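Local coordinates for macrodomain protein (Streptomyces coelicolor, PDB 5E3B) that is a macrodomain protein that probably hydrolyses ADP-ribose from ADP-ribosylated thymidine in DNA, at residues A[30-35]-A[61-66]; A[40-45]-A[97-102]; A[46-51]-A[104-109]; A[86-91]-A[123-128]. All coordinates share one frame; numbering follows the deposited sequence. Where two conformers were deposited one is given.

Interaction 1: residues A[30-35]-A[61-66]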
loop_
_atom_site.group_PDB
_atom_site.type_symbol
_atom_site.label_atom_id
_atom_site.label_comp_id
_atom_site.label_asym_id
_atom_site.label_seq_id
_atom_site.Cartn_x
_atom_site.Cartn_y
_atom_site.Cartn_z
ATOM N N ASP A 30 13.405 -5.462 1.297
ATOM C CA ASP A 30 12.045 -6.084 1.103
ATOM C C ASP A 30 11.149 -5.333 2.131
ATOM O O ASP A 30 11.300 -5.385 3.345
ATOM C CB ASP A 30 12.033 -7.662 1.216
ATOM C CG ASP A 30 10.631 -8.312 1.228
ATOM O OD1 ASP A 30 9.587 -7.743 0.955
ATOM O OD2 ASP A 30 10.559 -9.520 1.521
ATOM N N ALA A 31 10.234 -4.550 1.515
ATOM C CA ALA A 31 9.214 -3.793 2.282
ATOM C C ALA A 31 8.328 -4.674 3.172
ATOM O O ALA A 31 7.710 -4.136 4.066
ATOM C CB ALA A 31 8.343 -2.993 1.373
ATOM N N THR A 32 8.270 -5.971 2.933
ATOM C CA THR A 32 7.520 -6.884 3.821
ATOM C C THR A 32 8.218 -7.240 5.044
ATOM O O THR A 32 7.653 -7.920 5.909
ATOM C CB THR A 32 7.028 -8.146 3.052
ATOM O OG1 THR A 32 8.128 -9.026 2.774
ATOM C CG2 THR A 32 6.270 -7.756 1.827
ATOM N N ALA A 33 9.453 -6.777 5.234
ATOM C CA ALA A 33 10.140 -6.982 6.449
ATOM C C ALA A 33 10.745 -5.745 7.049
ATOM O O ALA A 33 11.941 -5.691 7.231
ATOM C CB ALA A 33 11.212 -8.043 6.237
ATOM N N PRO A 34 9.939 -4.754 7.395
ATOM C CA PRO A 34 10.507 -3.530 8.026
ATOM C C PRO A 34 11.129 -3.864 9.357
ATOM O O PRO A 34 10.576 -4.720 10.069
ATOM C CB PRO A 34 9.282 -2.610 8.225
ATOM C CG PRO A 34 8.122 -3.304 7.659
ATOM C CD PRO A 34 8.471 -4.712 7.334
ATOM N N SER A 35 12.218 -3.182 9.695
ATOM C CA SER A 35 12.998 -3.525 10.893
ATOM C C SER A 35 12.999 -2.385 11.881
ATOM O O SER A 35 14.034 -1.966 12.392
ATOM C CB SER A 35 14.423 -3.853 10.499
ATOM O OG SER A 35 14.983 -2.733 9.834
ATOM N N SER A 61 2.593 -12.437 -0.575
ATOM C CA SER A 61 2.128 -13.863 -0.394
ATOM C C SER A 61 3.277 -14.803 -0.039
ATOM O O SER A 61 3.051 -15.822 0.633
ATOM C CB SER A 61 1.306 -14.302 -1.557
ATOM O OG SER A 61 0.089 -13.613 -1.663
ATOM N N ARG A 62 4.496 -14.440 -0.422
ATOM C CA ARG A 62 5.660 -15.169 0.109
ATOM C C ARG A 62 5.868 -15.067 1.540
ATOM O O ARG A 62 6.534 -15.999 2.085
ATOM C CB ARG A 62 6.928 -14.887 -0.639
ATOM C CG ARG A 62 6.922 -15.530 -2.019
ATOM C CD ARG A 62 8.276 -15.365 -2.693
ATOM N NE ARG A 62 8.551 -13.998 -3.197
ATOM C CZ ARG A 62 8.184 -13.526 -4.407
ATOM N NH1 ARG A 62 7.505 -14.268 -5.292
ATOM N NH2 ARG A 62 8.490 -12.298 -4.740
ATOM N N ARG A 63 5.289 -14.085 2.225
ATOM C CA ARG A 63 5.438 -13.990 3.644
ATOM C C ARG A 63 4.198 -14.338 4.501
ATOM O O ARG A 63 4.321 -14.908 5.609
ATOM C CB ARG A 63 5.859 -12.587 4.037
ATOM C CG ARG A 63 6.516 -12.458 5.358
ATOM C CD ARG A 63 7.223 -11.126 5.575
ATOM N NE ARG A 63 8.482 -10.986 4.842
ATOM C CZ ARG A 63 9.653 -11.524 5.107
ATOM N NH1 ARG A 63 9.850 -12.371 6.102
ATOM N NH2 ARG A 63 10.636 -11.270 4.244
ATOM N N TRP A 64 3.024 -14.005 3.963
ATOM C CA TRP A 64 1.750 -14.195 4.727
ATOM C C TRP A 64 0.690 -14.498 3.755
ATOM O O TRP A 64 0.601 -13.900 2.675
ATOM C CB TRP A 64 1.310 -12.967 5.453
ATOM C CG TRP A 64 2.305 -12.280 6.364
ATOM C CD1 TRP A 64 2.768 -12.688 7.608
ATOM C CD2 TRP A 64 2.958 -11.049 6.090
ATOM N NE1 TRP A 64 3.646 -11.776 8.097
ATOM C CE2 TRP A 64 3.760 -10.747 7.197
ATOM C CE3 TRP A 64 2.910 -10.138 5.012
ATOM C CZ2 TRP A 64 4.540 -9.581 7.277
ATOM C CZ3 TRP A 64 3.718 -8.984 5.089
ATOM C CH2 TRP A 64 4.469 -8.718 6.183
ATOM N N PRO A 65 -0.266 -15.400 4.127
ATOM C CA PRO A 65 -1.375 -15.746 3.262
ATOM C C PRO A 65 -2.617 -14.761 3.370
ATOM O O PRO A 65 -3.427 -14.665 2.437
ATOM C CB PRO A 65 -1.741 -17.160 3.840
ATOM C CG PRO A 65 -1.417 -17.036 5.265
ATOM C CD PRO A 65 -0.164 -16.293 5.323
ATOM N N GLN A 66 -2.697 -14.079 4.488
ATOM C CA GLN A 66 -3.899 -13.280 4.817
ATOM C C GLN A 66 -4.202 -12.154 3.813
ATOM O O GLN A 66 -5.359 -11.944 3.446
ATOM C CB GLN A 66 -3.982 -12.760 6.214
ATOM C CG GLN A 66 -4.068 -13.842 7.275
ATOM C CD GLN A 66 -2.668 -14.317 7.705
ATOM O OE1 GLN A 66 -1.660 -13.946 7.144
ATOM N NE2 GLN A 66 -2.644 -15.255 8.685
#
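Thr32 and Arg63 meet where a turn after the first strand comes against segment 61-66. The bond from Arg63 NE to Thr32 OG1 is short and nearly straight, 2.9 Å with 166° at the hydrogen, and OG1 lies in the guanidinium plane, at its edge. Thr32 presents that hydroxyl by holding OG1 between its own backbone N and carbonyl carbon (chi1 73°). On the same edge Arg63 NH2 donates to Asp30 OD2 at 3.2 Å, a salt bridge that holds for the conformer given here, one of two deposited, and is less certain for that reason. The carboxylate is met from above its plane. The turn that offers these acceptors is a type I beta turn from Asp30 to Ala33, closed by Ala33 N to Asp30 O; within it the Thr32 N to Asp30 OD1 bond of 3.0 Å makes an Asx turn. The packed part lies deeper, on buried Thr32 and Trp64. Thr32 O approaches Trp64 CH2 obliquely at 3.3 Å, and Thr32 CB is 4.0 Å from Trp64 CZ3. Arg63 CG sits over the centre of the indole, 3.7 Å above its plane, while Trp64 NE1 is hydrogen-bonded to Glu94 OE2. Thr32 also rests on Phe56 and Val60 of helix 56-63. The outer side is looser: exposed Ala33 covers one face of the guanidinium with its methyl group, CB standing 3.8 Å from Arg63 NH2, and Arg63 is itself exposed.

Interaction 2: residues A[40-45]-A[97-102]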
loop_
_atom_site.group_PDB
_atom_site.type_symbol
_atom_site.label_atom_id
_atom_site.label_comp_id
_atom_site.label_asym_id
_atom_site.label_seq_id
_atom_site.Cartn_x
_atom_site.Cartn_y
_atom_site.Cartn_z
ATOM N N LYS A 40 3.888 -1.265 12.395
ATOM C CA LYS A 40 4.321 -1.114 10.978
ATOM C C LYS A 40 3.141 -1.372 10.054
ATOM O O LYS A 40 2.393 -2.368 10.227
ATOM C CB LYS A 40 5.418 -2.116 10.692
ATOM C CG LYS A 40 6.682 -1.730 11.465
ATOM C CD LYS A 40 7.657 -2.878 11.621
ATOM C CE LYS A 40 7.324 -3.866 12.744
ATOM N NZ LYS A 40 7.645 -3.467 14.145
ATOM N N MET A 41 3.045 -0.540 8.991
ATOM C CA MET A 41 2.008 -0.711 7.995
ATOM C C MET A 41 2.667 -0.699 6.655
ATOM O O MET A 41 3.326 0.254 6.297
ATOM C CB MET A 41 0.947 0.352 8.069
ATOM C CG MET A 41 -0.139 0.108 7.099
ATOM S SD MET A 41 -1.372 1.394 7.138
ATOM C CE MET A 41 -2.141 1.152 8.694
ATOM N N ILE A 42 2.440 -1.795 5.922
ATOM C CA ILE A 42 3.008 -1.983 4.583
ATOM C C ILE A 42 1.919 -1.684 3.571
ATOM O O ILE A 42 0.941 -2.407 3.518
ATOM C CB ILE A 42 3.521 -3.393 4.456
ATOM C CG1 ILE A 42 4.559 -3.700 5.553
ATOM C CG2 ILE A 42 4.037 -3.672 3.084
ATOM C CD1 ILE A 42 4.638 -5.150 5.789
ATOM N N ALA A 43 2.075 -0.635 2.761
ATOM C CA ALA A 43 1.029 -0.184 1.870
ATOM C C ALA A 43 1.473 -0.367 0.458
ATOM O O ALA A 43 2.643 -0.048 0.111
ATOM C CB ALA A 43 0.761 1.311 2.084
ATOM N N HIS A 44 0.574 -0.899 -0.374
ATOM C CA HIS A 44 0.915 -1.175 -1.751
ATOM C C HIS A 44 -0.307 -1.049 -2.638
ATOM O O HIS A 44 -1.451 -1.137 -2.209
ATOM C CB HIS A 44 1.615 -2.541 -1.836
ATOM C CG HIS A 44 0.669 -3.687 -1.561
ATOM N ND1 HIS A 44 0.338 -4.640 -2.499
ATOM C CD2 HIS A 44 -0.064 -3.985 -0.461
ATOM C CE1 HIS A 44 -0.559 -5.466 -2.016
ATOM N NE2 HIS A 44 -0.843 -5.090 -0.792
ATOM N N VAL A 45 -0.028 -0.869 -3.930
ATOM C CA VAL A 45 -1.044 -0.638 -4.922
ATOM C C VAL A 45 -1.616 -1.917 -5.561
ATOM O O VAL A 45 -0.874 -2.628 -6.253
ATOM C CB VAL A 45 -0.599 0.311 -6.047
ATOM C CG1 VAL A 45 -1.746 0.548 -6.960
ATOM C CG2 VAL A 45 -0.178 1.632 -5.405
ATOM N N VAL A 97 2.023 -5.698 12.882
ATOM C CA VAL A 97 2.242 -5.436 11.456
ATOM C C VAL A 97 0.867 -5.585 10.701
ATOM O O VAL A 97 0.134 -6.624 10.873
ATOM C CB VAL A 97 3.323 -6.312 10.796
ATOM C CG1 VAL A 97 3.473 -5.945 9.321
ATOM C CG2 VAL A 97 4.694 -6.200 11.556
ATOM N N TRP A 98 0.578 -4.628 9.802
ATOM C CA TRP A 98 -0.579 -4.608 8.977
ATOM C C TRP A 98 -0.116 -4.413 7.517
ATOM O O TRP A 98 0.890 -3.801 7.280
ATOM C CB TRP A 98 -1.488 -3.432 9.297
ATOM C CG TRP A 98 -2.581 -3.719 10.348
ATOM C CD1 TRP A 98 -3.875 -4.066 10.090
ATOM C CD2 TRP A 98 -2.446 -3.745 11.718
ATOM N NE1 TRP A 98 -4.574 -4.291 11.213
ATOM C CE2 TRP A 98 -3.706 -4.083 12.249
ATOM C CE3 TRP A 98 -1.389 -3.483 12.564
ATOM C CZ2 TRP A 98 -3.962 -4.196 13.627
ATOM C CZ3 TRP A 98 -1.597 -3.611 13.880
ATOM C CH2 TRP A 98 -2.902 -3.979 14.424
ATOM N N VAL A 99 -0.845 -5.023 6.627
ATOM C CA VAL A 99 -0.770 -4.743 5.156
ATOM C C VAL A 99 -1.989 -3.959 4.724
ATOM O O VAL A 99 -3.148 -4.368 4.989
ATOM C CB VAL A 99 -0.613 -6.047 4.371
ATOM C CG1 VAL A 99 -0.601 -5.802 2.890
ATOM C CG2 VAL A 99 0.673 -6.739 4.825
ATOM N N ALA A 100 -1.763 -2.877 3.954
ATOM C CA ALA A 100 -2.821 -2.056 3.437
ATOM C C ALA A 100 -2.890 -2.303 1.942
ATOM O O ALA A 100 -1.996 -1.921 1.174
ATOM C CB ALA A 100 -2.533 -0.528 3.674
ATOM N N ASN A 101 -3.921 -3.025 1.529
ATOM C CA ASN A 101 -4.183 -3.267 0.145
ATOM C C ASN A 101 -4.999 -2.069 -0.424
ATOM O O ASN A 101 -6.177 -1.889 -0.099
ATOM C CB ASN A 101 -5.014 -4.531 -0.068
ATOM C CG ASN A 101 -4.369 -5.843 0.377
ATOM O OD1 ASN A 101 -3.168 -6.036 0.421
ATOM N ND2 ASN A 101 -5.260 -6.771 0.770
ATOM N N MET A 102 -4.317 -1.220 -1.176
ATOM C CA MET A 102 -4.872 0.043 -1.708
ATOM C C MET A 102 -5.378 -0.216 -3.134
ATOM O O MET A 102 -4.579 -0.611 -3.970
ATOM C CB MET A 102 -3.853 1.135 -1.797
ATOM C CG MET A 102 -3.226 1.484 -0.454
ATOM S SD MET A 102 -2.130 2.954 -0.498
ATOM C CE MET A 102 -0.802 2.311 -1.415
#
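His44 holds CG between its backbone N and carbonyl carbon (chi1 70°), whereas Asn101 turns CG beside its own N (chi1 -63°), and the two side chains run side by side in the same direction. His44 NE2 thereby donates to Asn101 OD1 at 2.8 Å with 158° at the hydrogen. The amide oxygen lies close to the imidazole plane, at the ring edge, and the two flat groups stand almost perpendicular. Asn101 ND2 is held separately by Gln89 OE1 and Pro67 O, so both ends of the buried amide are engaged. The strands that carry this pair form a parallel ladder within the mixed macrodomain sheet. Lys40 O, Ile42 O and His44 O accept from Trp98 N, Ala100 N and Met102 N at 2.8 to 3.0 Å, and in between Ile42 N and His44 N donate to Trp98 O and Ala100 O. The face bearing His44 and Asn101 also carries Ile42, whose CD1 lies 3.8 Å from Val97 CG1, and Val99, whose CG1 is 3.8 Å from His44 NE2. On the other face Met102 bends at its last torsion to bring CE 4.0 Å from Ala43 CB, and Val129 of helix 119-136 touches Met41 and Met102.

Interaction 3: residues A[46-51]-A[104-109]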
loop_
_atom_site.group_PDB
_atom_site.type_symbol
_atom_site.label_atom_id
_atom_site.label_comp_id
_atom_site.label_asym_id
_atom_site.label_seq_id
_atom_site.Cartn_x
_atom_site.Cartn_y
_atom_site.Cartn_z
ATOM N N CYS A 46 -2.899 -2.130 -5.417
ATOM C CA CYS A 46 -3.599 -3.226 -6.097
ATOM C C CYS A 46 -4.473 -2.693 -7.199
ATOM O O CYS A 46 -4.866 -1.507 -7.224
ATOM C CB CYS A 46 -4.437 -3.967 -5.057
ATOM S SG CYS A 46 -3.516 -4.708 -3.683
ATOM N N ASN A 47 -4.841 -3.585 -8.102
ATOM C CA ASN A 47 -5.826 -3.236 -9.163
ATOM C C ASN A 47 -7.254 -3.483 -8.758
ATOM O O ASN A 47 -7.583 -4.134 -7.740
ATOM C CB ASN A 47 -5.465 -3.957 -10.464
ATOM C CG ASN A 47 -5.596 -5.446 -10.339
ATOM O OD1 ASN A 47 -6.714 -5.989 -10.313
ATOM N ND2 ASN A 47 -4.472 -6.105 -10.222
ATOM N N ASP A 48 -8.151 -2.883 -9.531
ATOM C CA ASP A 48 -9.571 -3.005 -9.250
ATOM C C ASP A 48 -10.262 -4.140 -9.961
ATOM O O ASP A 48 -11.504 -4.211 -9.995
ATOM C CB ASP A 48 -10.288 -1.676 -9.597
ATOM C CG ASP A 48 -10.160 -1.284 -11.068
ATOM O OD1 ASP A 48 -9.461 -1.943 -11.861
ATOM O OD2 ASP A 48 -10.753 -0.205 -11.407
ATOM N N LEU A 49 -9.485 -5.059 -10.478
ATOM C CA LEU A 49 -10.040 -6.196 -11.229
ATOM C C LEU A 49 -9.882 -7.553 -10.555
ATOM O O LEU A 49 -10.320 -8.578 -11.099
ATOM C CB LEU A 49 -9.401 -6.261 -12.638
ATOM C CG LEU A 49 -9.817 -5.198 -13.651
ATOM C CD1 LEU A 49 -9.003 -5.463 -14.892
ATOM C CD2 LEU A 49 -11.316 -5.298 -13.932
ATOM N N GLY A 50 -9.314 -7.607 -9.347
ATOM C CA GLY A 50 -9.165 -8.817 -8.660
ATOM C C GLY A 50 -7.945 -9.660 -9.020
ATOM O O GLY A 50 -7.854 -10.823 -8.681
ATOM N N GLY A 51 -6.995 -9.046 -9.709
ATOM C CA GLY A 51 -5.784 -9.714 -10.087
ATOM C C GLY A 51 -4.711 -9.606 -9.021
ATOM O O GLY A 51 -4.393 -8.513 -8.552
ATOM N N GLY A 104 -5.611 1.150 -6.227
ATOM C CA GLY A 104 -5.070 2.353 -6.817
ATOM C C GLY A 104 -4.884 2.294 -8.273
ATOM O O GLY A 104 -4.625 3.354 -8.880
ATOM N N GLN A 105 -4.960 1.102 -8.861
ATOM C CA GLN A 105 -4.615 0.873 -10.268
ATOM C C GLN A 105 -5.883 0.425 -10.984
ATOM O O GLN A 105 -6.591 -0.480 -10.545
ATOM C CB GLN A 105 -3.524 -0.183 -10.382
ATOM C CG GLN A 105 -3.290 -0.645 -11.776
ATOM C CD GLN A 105 -2.369 -1.797 -11.790
ATOM O OE1 GLN A 105 -1.800 -2.149 -10.752
ATOM N NE2 GLN A 105 -2.290 -2.473 -12.914
ATOM N N HIS A 106 -6.205 1.138 -12.052
ATOM C CA HIS A 106 -7.380 0.819 -12.844
ATOM C C HIS A 106 -7.024 -0.134 -13.991
ATOM O O HIS A 106 -6.195 0.195 -14.829
ATOM C CB HIS A 106 -8.016 2.087 -13.457
ATOM C CG HIS A 106 -9.196 1.775 -14.322
ATOM N ND1 HIS A 106 -10.300 1.097 -13.864
ATOM C CD2 HIS A 106 -9.477 2.135 -15.603
ATOM C CE1 HIS A 106 -11.195 0.998 -14.829
ATOM N NE2 HIS A 106 -10.710 1.607 -15.900
ATOM N N GLY A 107 -7.656 -1.308 -14.009
ATOM C CA GLY A 107 -7.232 -2.377 -14.957
ATOM C C GLY A 107 -5.871 -3.017 -14.657
ATOM O O GLY A 107 -5.294 -2.775 -13.590
ATOM N N MET A 108 -5.387 -3.857 -15.596
ATOM C CA MET A 108 -4.053 -4.515 -15.515
ATOM C C MET A 108 -3.269 -4.253 -16.801
ATOM O O MET A 108 -3.898 -3.817 -17.768
ATOM C CB MET A 108 -4.238 -6.030 -15.323
ATOM C CG MET A 108 -4.801 -6.412 -13.935
ATOM S SD MET A 108 -4.881 -8.217 -13.686
ATOM C CE MET A 108 -6.015 -8.543 -15.037
ATOM N N LYS A 109 -1.945 -4.525 -16.811
ATOM C CA LYS A 109 -1.044 -4.354 -18.026
ATOM C C LYS A 109 -1.656 -4.712 -19.386
ATOM O O LYS A 109 -1.973 -5.884 -19.671
ATOM C CB LYS A 109 0.242 -5.172 -17.893
HETATM O O HOH W 1 -1.769 -4.865 -10.341
#
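Asp48 holds the loop after strand 97-105 with both of its carboxylate oxygens. OD2 accepts from His106 ND1 at 2.8 Å through its syn lone pair; the bond is nearly straight, 169° at the hydrogen, and OD2 lies in the imidazole plane at the ring edge, with carboxylate and ring planes 79° apart. OD1 takes the backbone N of Gly107 at 2.9 Å, again from the syn side but a little out of plane. Leu49 adds an apolar touch, its CD1 3.6 Å from Gly107 CA. A step back, Asp48 is placed by the ends of two parallel strands, paired as Asn47 with Gln105. Cys46 O receives both Gly104 N and Gln105 N, and Asp48 N makes a weak hydrogen bond to Gln105 O. Outward again, Asn47 orders the other limb: its OD1 accepts from Leu49 N (an Asx turn) and from Gly51 N, both in the amide plane on its lone pairs, while its ND2 donates to Gly51 O at 2.9 Å. A water takes a hydrogen from Asn47 ND2 and gives one to Gln105 OE1, at 3.0 and 2.7 Å. Met108 CG packs 3.7 Å from Asn47 ND2. In macrodomains the nucleotide cleft opens at this end of the central strands, and a 1,2-ethanediol, probably from the crystallisation liquor, lies about 4 Å from the Asn47 side chain. With OD1 accepting twice and ND2 donating twice, the Asn47 amide is fixed in one orientation, and the ring of His106 must carry a hydrogen on ND1 for its bond to Asp48.

Interaction 4: residues A[86-91]-A[123-128]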
loop_
_atom_site.group_PDB
_atom_site.type_symbol
_atom_site.label_atom_id
_atom_site.label_comp_id
_atom_site.label_asym_id
_atom_site.label_seq_id
_atom_site.Cartn_x
_atom_site.Cartn_y
_atom_site.Cartn_z
ATOM N N GLY A 86 -9.710 3.829 -4.916
ATOM C CA GLY A 86 -9.483 4.672 -3.701
ATOM C C GLY A 86 -9.744 4.028 -2.336
ATOM O O GLY A 86 -9.293 4.530 -1.323
ATOM N N ALA A 87 -10.371 2.852 -2.295
ATOM C CA ALA A 87 -10.607 2.141 -1.058
ATOM C C ALA A 87 -9.343 1.377 -0.645
ATOM O O ALA A 87 -8.468 1.108 -1.452
ATOM C CB ALA A 87 -11.784 1.199 -1.135
ATOM N N VAL A 88 -9.291 1.127 0.652
ATOM C CA VAL A 88 -8.161 0.463 1.257
ATOM C C VAL A 88 -8.670 -0.550 2.266
ATOM O O VAL A 88 -9.588 -0.276 3.041
ATOM C CB VAL A 88 -7.222 1.424 1.958
ATOM C CG1 VAL A 88 -6.010 0.644 2.497
ATOM C CG2 VAL A 88 -6.779 2.501 1.055
ATOM N N GLN A 89 -8.043 -1.750 2.277
ATOM C CA GLN A 89 -8.366 -2.844 3.206
ATOM C C GLN A 89 -7.147 -3.062 4.043
ATOM O O GLN A 89 -6.048 -3.141 3.475
ATOM C CB GLN A 89 -8.662 -4.093 2.400
ATOM C CG GLN A 89 -8.677 -5.405 3.111
ATOM C CD GLN A 89 -8.942 -6.570 2.229
ATOM O OE1 GLN A 89 -8.173 -6.873 1.307
ATOM N NE2 GLN A 89 -10.050 -7.223 2.460
ATOM N N PHE A 90 -7.272 -3.124 5.368
ATOM C CA PHE A 90 -6.153 -3.243 6.269
ATOM C C PHE A 90 -6.231 -4.691 6.824
ATOM O O PHE A 90 -7.279 -5.142 7.328
ATOM C CB PHE A 90 -6.192 -2.214 7.435
ATOM C CG PHE A 90 -6.191 -0.811 6.915
ATOM C CD1 PHE A 90 -5.005 -0.177 6.572
ATOM C CD2 PHE A 90 -7.357 -0.123 6.773
ATOM C CE1 PHE A 90 -5.008 1.075 6.009
ATOM C CE2 PHE A 90 -7.370 1.190 6.279
ATOM C CZ PHE A 90 -6.169 1.797 5.969
ATOM N N VAL A 91 -5.126 -5.419 6.709
ATOM C CA VAL A 91 -5.059 -6.802 7.011
ATOM C C VAL A 91 -3.939 -7.070 8.023
ATOM O O VAL A 91 -2.764 -6.826 7.739
ATOM C CB VAL A 91 -4.772 -7.717 5.743
ATOM C CG1 VAL A 91 -4.789 -9.186 6.143
ATOM C CG2 VAL A 91 -5.776 -7.412 4.629
ATOM N N GLY A 123 -4.340 9.003 -4.364
ATOM C CA GLY A 123 -4.428 10.079 -3.367
ATOM C C GLY A 123 -5.363 9.736 -2.236
ATOM O O GLY A 123 -5.045 9.807 -1.052
ATOM N N THR A 124 -6.574 9.317 -2.592
ATOM C CA THR A 124 -7.614 8.950 -1.663
ATOM C C THR A 124 -7.144 7.791 -0.747
ATOM O O THR A 124 -7.269 7.803 0.487
ATOM C CB THR A 124 -8.887 8.578 -2.399
ATOM O OG1 THR A 124 -9.333 9.813 -3.075
ATOM C CG2 THR A 124 -9.943 8.112 -1.490
ATOM N N ALA A 125 -6.562 6.806 -1.395
ATOM C CA ALA A 125 -6.118 5.614 -0.664
ATOM C C ALA A 125 -5.024 5.904 0.285
ATOM O O ALA A 125 -4.990 5.436 1.432
ATOM C CB ALA A 125 -5.649 4.503 -1.636
ATOM N N LEU A 126 -4.057 6.678 -0.168
ATOM C CA LEU A 126 -3.020 7.105 0.736
ATOM C C LEU A 126 -3.477 7.953 1.887
ATOM O O LEU A 126 -2.926 7.861 3.002
ATOM C CB LEU A 126 -1.879 7.846 0.007
ATOM C CG LEU A 126 -0.994 7.039 -0.980
ATOM C CD1 LEU A 126 -0.175 7.962 -1.857
ATOM C CD2 LEU A 126 -0.027 6.166 -0.185
ATOM N N GLY A 127 -4.480 8.791 1.663
ATOM C CA GLY A 127 -5.085 9.488 2.759
ATOM C C GLY A 127 -5.742 8.604 3.777
ATOM O O GLY A 127 -5.635 8.797 5.007
ATOM N N ARG A 128 -6.416 7.571 3.269
ATOM C CA ARG A 128 -6.964 6.577 4.164
ATOM C C ARG A 128 -5.937 5.765 4.957
ATOM O O ARG A 128 -6.162 5.429 6.131
ATOM C CB ARG A 128 -7.896 5.646 3.410
ATOM C CG ARG A 128 -9.062 6.411 2.888
ATOM C CD ARG A 128 -10.091 5.571 2.181
ATOM N NE ARG A 128 -11.169 6.453 1.705
ATOM C CZ ARG A 128 -12.253 6.034 1.034
ATOM N NH1 ARG A 128 -12.448 4.730 0.822
ATOM N NH2 ARG A 128 -13.161 6.933 0.578
HETATM O O HOH W 2 -11.421 2.425 2.265
#
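The guanidinium of Arg128 has Gly86 O over one face, with Ala87 CA set obliquely to it, 3.7 Å from NH1. The Phe90 ring is covered on one face by Val88 CG1 of its own strand, 3.6 Å above the plane and offset toward the rim, and meets Arg128 O obliquely, CZ to O 3.6 Å. Arg128 reaches over because its chain is extended from CG to NE, with chi2 -177° and chi3 -179°, and passes Gly86 O at CD. Its polar link to the strand is indirect: one water accepts from Arg128 NH1 at 2.9 Å and from Val88 N at 3.0 Å. Closer in, the packing is tight. Val88 CG2 makes an apolar contact with Ala125 CB at 3.5 Å, and Gly86, at a positive phi of 86°, lays its backbone on the helix, its O 3.4 Å from Ala125 CA and also against Thr124 CG2. Such an approach of helix to sheet is the layered alpha/beta architecture of the macrodomain. The axes of strand 88-91 and helix 123-128 come within 9.1 Å. Strand 88-94 is an outermost strand, pairing antiparallel with 97-105; helix 119-136 covers one face of these strands, Ala125 also touching Met102, while Leu126 packs against helix 154-166 and Trp74 of helix 66-76 touches Ala87 and Gln89.

In the fold
All four contacts belong to one macrodomain and are built round its mixed six-stranded sheet. Interaction 2, the parallel pairing of strands 40-47 and 97-105, lies near the centre of the chain; interaction 3 follows the same two strands through their ends and into the loops after them, its centre about 16 Å away. Interaction 4 sets the neighbouring edge strand 88-94 against helix 119-136, about 9 Å from interaction 2 centre to centre. Interaction 1, centred about 10 Å from interaction 2 and 20 Å from interaction 3, touches the former through Trp64 on Ile42 and Val99. Along the chain interactions 1, 2 and 3 alternate, and 4 alternates with 2 and 3, so the sheet interleaves distant segments.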